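Local structure of myosin IE heavy chain (1LKX) at residues L474-Q488 against S497-A509. The protein is a single-headed myosin that binds actin and has actin-activated ATPase activity through its motor domain, the part present here, and may move membranes relative to actin. Numbering follows the deposited sequence.
Sequences LDSICKQFEKNPHLQ and SIGDTCFRLKHYA. Unlike the reference sequence in segment 497-509: I498 (reference Asn).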
loop_
_atom_site.group_PDB
_atom_site.type_symbol
_atom_site.label_atom_id
_atom_site.label_comp_id
_atom_site.label_asym_id
_atom_site.label_seq_id
_atom_site.Cartn_x
_atom_site.Cartn_y
_atom_site.Cartn_z
ATOM N N LEU A 474 2.701 3.195 28.143
ATOM C CA LEU A 474 3.739 4.115 27.732
ATOM C C LEU A 474 4.966 3.928 28.621
ATOM O O LEU A 474 6.110 3.969 28.151
ATOM C CB LEU A 474 3.222 5.561 27.802
ATOM C CG LEU A 474 4.184 6.687 27.394
ATOM C CD1 LEU A 474 4.851 6.356 26.080
ATOM C CD2 LEU A 474 3.439 7.999 27.298
ATOM N N ASP A 475 4.724 3.695 29.905
ATOM C CA ASP A 475 5.809 3.518 30.865
ATOM C C ASP A 475 6.636 2.279 30.556
ATOM O O ASP A 475 7.859 2.289 30.688
ATOM C CB ASP A 475 5.248 3.418 32.286
ATOM C CG ASP A 475 4.184 4.471 32.574
ATOM O OD1 ASP A 475 4.439 5.679 32.351
ATOM O OD2 ASP A 475 3.089 4.082 33.034
ATOM N N SER A 476 5.959 1.211 30.154
ATOM C CA SER A 476 6.639 -0.026 29.812
ATOM C C SER A 476 7.651 0.301 28.736
ATOM O O SER A 476 8.845 0.098 28.906
ATOM C CB SER A 476 5.648 -1.039 29.257
ATOM O OG SER A 476 4.461 -1.055 30.024
ATOM N N ILE A 477 7.150 0.827 27.627
ATOM C CA ILE A 477 7.981 1.193 26.495
ATOM C C ILE A 477 9.139 2.078 26.910
ATOM O O ILE A 477 10.291 1.777 26.621
ATOM C CB ILE A 477 7.191 1.988 25.451
ATOM C CG1 ILE A 477 5.778 1.449 25.315
ATOM C CG2 ILE A 477 7.872 1.885 24.103
ATOM C CD1 ILE A 477 4.930 2.325 24.427
ATOM N N CYS A 478 8.813 3.182 27.575
ATOM C CA CYS A 478 9.811 4.151 28.003
ATOM C C CYS A 478 10.886 3.565 28.895
ATOM O O CYS A 478 12.054 3.963 28.817
ATOM C CB CYS A 478 9.133 5.328 28.706
ATOM S SG CYS A 478 8.085 6.357 27.624
ATOM N N LYS A 479 10.498 2.621 29.744
ATOM C CA LYS A 479 11.449 1.975 30.634
ATOM C C LYS A 479 12.213 0.892 29.880
ATOM O O LYS A 479 13.438 0.882 29.870
ATOM C CB LYS A 479 10.726 1.352 31.834
ATOM C CG LYS A 479 10.113 2.362 32.795
ATOM C CD LYS A 479 9.477 1.662 33.999
ATOM C CE LYS A 479 8.946 2.668 35.019
ATOM N NZ LYS A 479 7.916 3.590 34.451
ATOM N N GLN A 480 11.475 -0.007 29.238
ATOM C CA GLN A 480 12.048 -1.120 28.493
ATOM C C GLN A 480 13.052 -0.693 27.440
ATOM O O GLN A 480 13.962 -1.441 27.097
ATOM C CB GLN A 480 10.926 -1.923 27.835
ATOM C CG GLN A 480 11.400 -3.116 27.030
ATOM C CD GLN A 480 12.101 -4.159 27.879
ATOM O OE1 GLN A 480 11.518 -4.715 28.810
ATOM N NE2 GLN A 480 13.358 -4.432 27.557
ATOM N N PHE A 481 12.882 0.514 26.924
ATOM C CA PHE A 481 13.780 1.023 25.897
ATOM C C PHE A 481 14.513 2.271 26.361
ATOM O O PHE A 481 14.920 2.374 27.517
ATOM C CB PHE A 481 12.995 1.316 24.619
ATOM C CG PHE A 481 12.354 0.104 24.020
ATOM C CD1 PHE A 481 13.117 -0.815 23.309
ATOM C CD2 PHE A 481 11.001 -0.151 24.211
ATOM C CE1 PHE A 481 12.540 -1.982 22.800
ATOM C CE2 PHE A 481 10.421 -1.309 23.708
ATOM C CZ PHE A 481 11.193 -2.229 23.000
ATOM N N GLU A 482 14.669 3.225 25.456
ATOM C CA GLU A 482 15.380 4.449 25.782
ATOM C C GLU A 482 16.671 4.090 26.489
ATOM O O GLU A 482 16.863 4.310 27.681
ATOM C CB GLU A 482 14.517 5.375 26.633
ATOM C CG GLU A 482 13.468 6.100 25.798
ATOM C CD GLU A 482 12.658 7.102 26.594
ATOM O OE1 GLU A 482 11.891 6.673 27.492
ATOM O OE2 GLU A 482 12.800 8.320 26.312
ATOM N N LYS A 483 17.529 3.501 25.676
ATOM C CA LYS A 483 18.864 3.027 25.987
ATOM C C LYS A 483 19.042 2.369 24.625
ATOM O O LYS A 483 20.086 1.815 24.273
ATOM C CB LYS A 483 18.843 1.992 27.120
ATOM C CG LYS A 483 20.154 1.923 27.912
ATOM C CD LYS A 483 20.546 3.307 28.440
ATOM C CE LYS A 483 21.928 3.321 29.101
ATOM N NZ LYS A 483 21.999 2.550 30.381
ATOM N N ASN A 484 17.956 2.480 23.868
ATOM C CA ASN A 484 17.820 1.973 22.518
ATOM C C ASN A 484 17.505 3.214 21.684
ATOM O O ASN A 484 16.612 3.984 22.030
ATOM C CB ASN A 484 16.661 0.956 22.480
ATOM C CG ASN A 484 16.211 0.605 21.065
ATOM O OD1 ASN A 484 15.631 1.427 20.378
ATOM N ND2 ASN A 484 16.471 -0.625 20.637
ATOM N N PRO A 485 18.268 3.449 20.602
ATOM C CA PRO A 485 18.003 4.624 19.763
ATOM C C PRO A 485 16.674 4.397 19.065
ATOM O O PRO A 485 16.016 3.387 19.296
ATOM C CB PRO A 485 19.159 4.620 18.769
ATOM C CG PRO A 485 20.222 3.807 19.452
ATOM C CD PRO A 485 19.437 2.708 20.104
ATOM N N HIS A 486 16.270 5.314 18.204
ATOM C CA HIS A 486 15.002 5.133 17.506
ATOM C C HIS A 486 13.789 5.347 18.404
ATOM O O HIS A 486 12.676 5.515 17.905
ATOM C CB HIS A 486 14.942 3.737 16.885
ATOM C CG HIS A 486 16.132 3.411 16.040
ATOM N ND1 HIS A 486 16.443 4.109 14.890
ATOM C CD2 HIS A 486 17.104 2.480 16.188
ATOM C CE1 HIS A 486 17.554 3.621 14.368
ATOM N NE2 HIS A 486 17.975 2.633 15.136
ATOM N N LEU A 487 14.002 5.342 19.720
ATOM C CA LEU A 487 12.912 5.565 20.672
ATOM C C LEU A 487 13.257 6.588 21.750
ATOM O O LEU A 487 14.213 6.430 22.497
ATOM C CB LEU A 487 12.481 4.249 21.339
ATOM C CG LEU A 487 11.385 4.344 22.413
ATOM C CD1 LEU A 487 10.315 5.334 22.005
ATOM C CD2 LEU A 487 10.761 2.982 22.619
ATOM N N GLN A 488 12.464 7.643 21.823
ATOM C CA GLN A 488 12.664 8.702 22.801
ATOM C C GLN A 488 11.360 9.002 23.522
ATOM O O GLN A 488 10.283 8.567 23.111
ATOM C CB GLN A 488 13.101 9.995 22.122
ATOM C CG GLN A 488 14.493 10.016 21.584
ATOM C CD GLN A 488 14.815 11.362 20.981
ATOM O OE1 GLN A 488 14.197 11.775 20.003
ATOM N NE2 GLN A 488 15.776 12.067 21.576
ATOM N N SER A 497 9.672 18.319 23.267
ATOM C CA SER A 497 9.057 18.039 21.977
ATOM C C SER A 497 8.115 16.858 22.081
ATOM O O SER A 497 7.119 16.804 21.375
ATOM C CB SER A 497 10.116 17.711 20.940
ATOM O OG SER A 497 11.041 18.765 20.835
ATOM N N ILE A 498 8.445 15.909 22.956
ATOM C CA ILE A 498 7.636 14.713 23.161
ATOM C C ILE A 498 6.556 15.011 24.192
ATOM O O ILE A 498 6.858 15.279 25.352
ATOM C CB ILE A 498 8.475 13.550 23.715
ATOM C CG1 ILE A 498 9.910 13.634 23.219
ATOM C CG2 ILE A 498 7.888 12.242 23.273
ATOM C CD1 ILE A 498 10.050 13.405 21.764
ATOM N N GLY A 499 5.294 14.973 23.781
ATOM C CA GLY A 499 4.222 15.233 24.727
ATOM C C GLY A 499 4.291 14.281 25.913
ATOM O O GLY A 499 5.109 13.361 25.919
ATOM N N ASP A 500 3.434 14.487 26.913
ATOM C CA ASP A 500 3.423 13.628 28.106
ATOM C C ASP A 500 2.746 12.289 27.896
ATOM O O ASP A 500 2.931 11.364 28.686
ATOM C CB ASP A 500 2.748 14.331 29.284
ATOM C CG ASP A 500 3.651 15.340 29.946
ATOM O OD1 ASP A 500 4.835 15.010 30.169
ATOM O OD2 ASP A 500 3.177 16.456 30.249
ATOM N N THR A 501 1.960 12.194 26.834
ATOM C CA THR A 501 1.260 10.963 26.511
ATOM C C THR A 501 1.769 10.418 25.184
ATOM O O THR A 501 1.123 9.583 24.554
ATOM C CB THR A 501 -0.236 11.209 26.370
ATOM O OG1 THR A 501 -0.466 12.085 25.260
ATOM C CG2 THR A 501 -0.784 11.839 27.630
ATOM N N CYS A 502 2.941 10.884 24.767
ATOM C CA CYS A 502 3.511 10.460 23.498
ATOM C C CYS A 502 4.876 9.795 23.632
ATOM O O CYS A 502 5.402 9.625 24.725
ATOM C CB CYS A 502 3.645 11.674 22.576
ATOM S SG CYS A 502 2.174 12.754 22.478
ATOM N N PHE A 503 5.428 9.400 22.489
ATOM C CA PHE A 503 6.751 8.805 22.416
ATOM C C PHE A 503 7.260 8.975 20.990
ATOM O O PHE A 503 6.519 8.820 20.027
ATOM C CB PHE A 503 6.746 7.335 22.852
ATOM C CG PHE A 503 6.203 6.383 21.838
ATOM C CD1 PHE A 503 4.864 5.998 21.866
ATOM C CD2 PHE A 503 7.037 5.814 20.886
ATOM C CE1 PHE A 503 4.357 5.049 20.957
ATOM C CE2 PHE A 503 6.539 4.863 19.972
ATOM C CZ PHE A 503 5.195 4.482 20.014
ATOM N N ARG A 504 8.529 9.346 20.876
ATOM C CA ARG A 504 9.174 9.583 19.589
ATOM C C ARG A 504 9.764 8.302 19.028
ATOM O O ARG A 504 10.378 7.522 19.738
ATOM C CB ARG A 504 10.271 10.638 19.777
ATOM C CG ARG A 504 11.277 10.783 18.650
ATOM C CD ARG A 504 10.844 11.796 17.624
ATOM N NE ARG A 504 10.473 13.095 18.199
ATOM C CZ ARG A 504 11.248 13.850 18.981
ATOM N NH1 ARG A 504 12.465 13.452 19.316
ATOM N NH2 ARG A 504 10.802 15.022 19.424
ATOM N N LEU A 505 9.564 8.080 17.743
ATOM C CA LEU A 505 10.106 6.899 17.094
ATOM C C LEU A 505 10.899 7.408 15.898
ATOM O O LEU A 505 10.366 8.099 15.040
ATOM C CB LEU A 505 8.965 5.974 16.653
ATOM C CG LEU A 505 9.287 4.578 16.115
ATOM C CD1 LEU A 505 10.331 3.936 16.973
ATOM C CD2 LEU A 505 8.030 3.725 16.108
ATOM N N LYS A 506 12.185 7.089 15.862
ATOM C CA LYS A 506 13.052 7.538 14.774
ATOM C C LYS A 506 13.021 6.587 13.596
ATOM O O LYS A 506 13.900 5.738 13.453
ATOM C CB LYS A 506 14.496 7.684 15.261
ATOM C CG LYS A 506 14.711 8.839 16.223
ATOM C CD LYS A 506 16.161 8.951 16.614
ATOM C CE LYS A 506 16.416 10.259 17.317
ATOM N NZ LYS A 506 16.194 11.431 16.412
ATOM N N HIS A 507 11.999 6.738 12.760
ATOM C CA HIS A 507 11.818 5.894 11.582
ATOM C C HIS A 507 12.935 6.137 10.588
ATOM O O HIS A 507 13.684 7.106 10.707
ATOM C CB HIS A 507 10.467 6.188 10.911
ATOM C CG HIS A 507 9.294 5.575 11.610
ATOM N ND1 HIS A 507 8.940 4.254 11.445
ATOM C CD2 HIS A 507 8.382 6.107 12.457
ATOM C CE1 HIS A 507 7.856 4.001 12.155
ATOM N NE2 HIS A 507 7.495 5.109 12.778
ATOM N N TYR A 508 13.037 5.254 9.598
ATOM C CA TYR A 508 14.058 5.379 8.565
ATOM C C TYR A 508 13.813 6.643 7.731
ATOM O O TYR A 508 14.741 7.219 7.182
ATOM C CB TYR A 508 14.034 4.144 7.651
ATOM C CG TYR A 508 12.920 4.152 6.627
ATOM C CD1 TYR A 508 11.582 4.046 7.012
ATOM C CD2 TYR A 508 13.198 4.324 5.268
ATOM C CE1 TYR A 508 10.546 4.116 6.064
ATOM C CE2 TYR A 508 12.168 4.394 4.316
ATOM C CZ TYR A 508 10.852 4.289 4.723
ATOM O OH TYR A 508 9.849 4.340 3.789
ATOM N N ALA A 509 12.552 7.069 7.652
ATOM C CA ALA A 509 12.158 8.236 6.866
ATOM C C ALA A 509 11.911 9.503 7.689
ATOM O O ALA A 509 11.260 10.440 7.216
ATOM C CB ALA A 509 10.917 7.896 6.053
#
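Q488 OE1 meets the R504 guanidinium edge-on, and S497 CB flanks another part of the same edge. I498 CD1 sits over one face, near its border. R504 NH1 lies 2.5 Å from Q488 OE1, a weak bond made doubtful by its short length and bent angle. The amide and guanidinium planes are 57° apart. The H486 ring carries P485 CB over one face. At its edge, ND1 makes a weak bond of 3.3 Å to K506 O. The F503 ring is approached obliquely by three aliphatic tips. L487 CD1 is nearest, 3.5 Å from F503 CD2, while L474 CD1 reaches F503 CB at 3.9 Å and I477 CD1 is more distant.

R504 and Q488 run side by side. R504 CG stands anti to the backbone N (chi1 166°), and two bends further out carry NH1 over to the amide oxygen. K506 passes H486 CA and brings CE near Q488 OE1; its NZ forms a salt bridge with D511. A leucine at R504 would probably leave Q488 OE1 without its nearby N-H and D495 without even its weak, long ion pair.

The backbones pair antiparallel. Q488 N bonds R504 O at 3.0 Å, and R504 N returns a bond to Q488 O at 2.9 Å. One residue along, L487 and L505 form a non-hydrogen-bonded pair. K506 N then bonds H486 O. L487, F503 and L505 share the sheet face packed by helix 470-480 through L474 and I477. L455 of helix 455-464 touches both I477 and L505. Q488 and R504 occupy the opposite face.

Strand 487-488 is thus an outer strand of a small three-stranded antiparallel sheet completed by 510-515. In the myosin motor fold this helix and sheet belong to the lower 50 kDa subdomain, away from the nucleotide site.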